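Local coordinates for protein STM4351 (Salmonella enterica, PDB 2Y7I) that binds arginine with high specificity as a periplasmic solute-binding protein, probably to deliver it for uptake, at residues A[37-42]-A[204-209]. Residues are numbered along the deposited sequence; the frame is centred on the assembly and turned at random.
Sequences NAVCKE and QEINAA
With CG1 turned opposite its backbone N (chi1 170°), Val-39 pushes that methyl off helix 31-42 at the methyl of Ala-209 on helix 200-214, CG1 to CB 3.9 Å. One turn further on, the CB of Glu-42 leaves the helix toward the other segment and comes up against the same methyl, while chi1 of -72° sets its CG opposite the carbonyl carbon and 4.2 Å from Ala-209 O. Val-39 and Glu-42 thus both close on the Ala-209 methyl: Glu-42 CB lies 3.7 Å from Ala-209 CB, and the main-chain O of Val-39 lies 3.8 Å from that CB. The far flank is looser: Val-39 CG1 and Ile-206 CG1, one turn earlier on helix 200-214, approach to only 4.5 Å.

The two short segments cross at 105°, close to a right angle, with axes 9.0 Å apart, which confines the contact to a small patch of 177 Å². Met-43, just past the end of helix 31-42, continues the apolar layer over Ile-206 and Ala-209, while Leu-210 packs on Val-39 from the next position of helix 200-214. The exposed side chain of Glu-42 also touches Lys-212 and Val-213. Asn-207, on the side away from helix 31-42, donates from ND2 to Gln-204 OE1 and accepts at OD1 from Gln-87 N; Glu-205 separately forms a salt bridge with Arg-6. The side chain of Ile-206 is about 7 Å from that of Asp-67, which with His-9 binds a zinc ion. Between these two segments the chemistry is van der Waals packing without directional bonds, at a small alanine that lets the backbones come close, with CA of Val-39 and CA of Ala-209 5.4 Å apart and the carboxylate of Glu-42 at the exposed margin.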
loop_
_atom_site.group_PDB
_atom_site.type_symbol
_atom_site.label_atom_id
_atom_site.label_comp_id
_atom_site.label_asym_id
_atom_site.label_seq_id
_atom_site.Cartn_x
_atom_site.Cartn_y
_atom_site.Cartn_z
ATOM N N ASN A 37 1.986 13.389 -5.359
ATOM C CA ASN A 37 2.478 14.325 -4.343
ATOM C C ASN A 37 3.242 13.600 -3.232
ATOM O O ASN A 37 4.296 14.058 -2.796
ATOM C CB ASN A 37 1.340 15.169 -3.761
ATOM C CG ASN A 37 1.007 16.392 -4.626
ATOM O OD1 ASN A 37 1.897 17.104 -5.079
ATOM N ND2 ASN A 37 -0.275 16.645 -4.830
ATOM N N ALA A 38 2.712 12.455 -2.802
ATOM C CA ALA A 38 3.357 11.656 -1.761
ATOM C C ALA A 38 4.712 11.124 -2.244
ATOM O O ALA A 38 5.699 11.145 -1.503
ATOM C CB ALA A 38 2.432 10.505 -1.311
ATOM N N VAL A 39 4.751 10.659 -3.492
ATOM C CA VAL A 39 6.004 10.234 -4.133
ATOM C C VAL A 39 7.023 11.386 -4.186
ATOM O O VAL A 39 8.182 11.213 -3.782
ATOM C CB VAL A 39 5.742 9.652 -5.539
ATOM C CG1 VAL A 39 7.058 9.434 -6.326
ATOM C CG2 VAL A 39 4.958 8.353 -5.419
ATOM N N CYS A 40 6.587 12.554 -4.659
ATOM C CA CYS A 40 7.442 13.754 -4.665
ATOM C C CYS A 40 7.979 14.136 -3.278
ATOM O O CYS A 40 9.169 14.480 -3.140
ATOM C CB CYS A 40 6.719 14.937 -5.310
ATOM S SG CYS A 40 6.590 14.712 -7.079
ATOM N N LYS A 41 7.120 14.067 -2.259
ATOM C CA LYS A 41 7.560 14.358 -0.892
ATOM C C LYS A 41 8.681 13.409 -0.449
ATOM O O LYS A 41 9.686 13.855 0.103
ATOM C CB LYS A 41 6.390 14.346 0.100
ATOM C CG LYS A 41 6.786 14.835 1.495
ATOM C CD LYS A 41 5.572 15.092 2.372
ATOM C CE LYS A 41 5.994 15.731 3.693
ATOM N NZ LYS A 41 4.832 16.009 4.583
ATOM N N GLU A 42 8.521 12.111 -0.718
ATOM C CA GLU A 42 9.567 11.119 -0.400
ATOM C C GLU A 42 10.853 11.366 -1.179
ATOM O O GLU A 42 11.941 11.021 -0.722
ATOM C CB GLU A 42 9.085 9.685 -0.651
ATOM C CG GLU A 42 8.071 9.150 0.350
ATOM C CD GLU A 42 8.615 9.015 1.774
ATOM O OE1 GLU A 42 9.847 9.056 1.976
ATOM O OE2 GLU A 42 7.785 8.873 2.698
ATOM N N GLN A 204 14.007 4.322 -10.601
ATOM C CA GLN A 204 14.329 3.658 -9.332
ATOM C C GLN A 204 14.099 4.553 -8.104
ATOM O O GLN A 204 13.777 4.060 -7.023
ATOM C CB GLN A 204 15.739 3.050 -9.340
ATOM C CG GLN A 204 15.957 1.914 -10.375
ATOM C CD GLN A 204 14.704 1.073 -10.687
ATOM O OE1 GLN A 204 13.939 0.690 -9.791
ATOM N NE2 GLN A 204 14.503 0.779 -11.972
ATOM N N GLU A 205 14.254 5.863 -8.281
ATOM C CA GLU A 205 13.913 6.814 -7.229
ATOM C C GLU A 205 12.419 6.752 -6.958
ATOM O O GLU A 205 11.992 6.738 -5.803
ATOM C CB GLU A 205 14.251 8.228 -7.654
ATOM C CG GLU A 205 15.659 8.656 -7.393
ATOM C CD GLU A 205 15.782 10.161 -7.517
ATOM O OE1 GLU A 205 15.872 10.656 -8.660
ATOM O OE2 GLU A 205 15.733 10.845 -6.474
ATOM N N ILE A 206 11.640 6.723 -8.037
ATOM C CA ILE A 206 10.179 6.640 -7.964
ATOM C C ILE A 206 9.744 5.332 -7.300
ATOM O O ILE A 206 8.858 5.331 -6.436
ATOM C CB ILE A 206 9.531 6.784 -9.361
ATOM C CG1 ILE A 206 9.562 8.248 -9.814
ATOM C CG2 ILE A 206 8.081 6.269 -9.362
ATOM C CD1 ILE A 206 9.215 8.433 -11.276
ATOM N N ASN A 207 10.357 4.221 -7.708
ATOM C CA ASN A 207 10.076 2.930 -7.068
ATOM C C ASN A 207 10.412 2.895 -5.577
ATOM O O ASN A 207 9.636 2.374 -4.776
ATOM C CB ASN A 207 10.785 1.786 -7.801
ATOM C CG ASN A 207 9.981 1.277 -8.983
ATOM O OD1 ASN A 207 8.750 1.283 -8.954
ATOM N ND2 ASN A 207 10.671 0.847 -10.035
ATOM N N ALA A 208 11.566 3.448 -5.209
ATOM C CA ALA A 208 11.961 3.496 -3.810
ATOM C C ALA A 208 10.951 4.328 -3.007
ATOM O O ALA A 208 10.624 3.980 -1.878
ATOM C CB ALA A 208 13.363 4.055 -3.657
ATOM N N ALA A 209 10.455 5.408 -3.608
ATOM C CA ALA A 209 9.452 6.262 -2.969
ATOM C C ALA A 209 8.093 5.558 -2.852
ATOM O O ALA A 209 7.447 5.614 -1.797
ATOM C CB ALA A 209 9.315 7.581 -3.725
#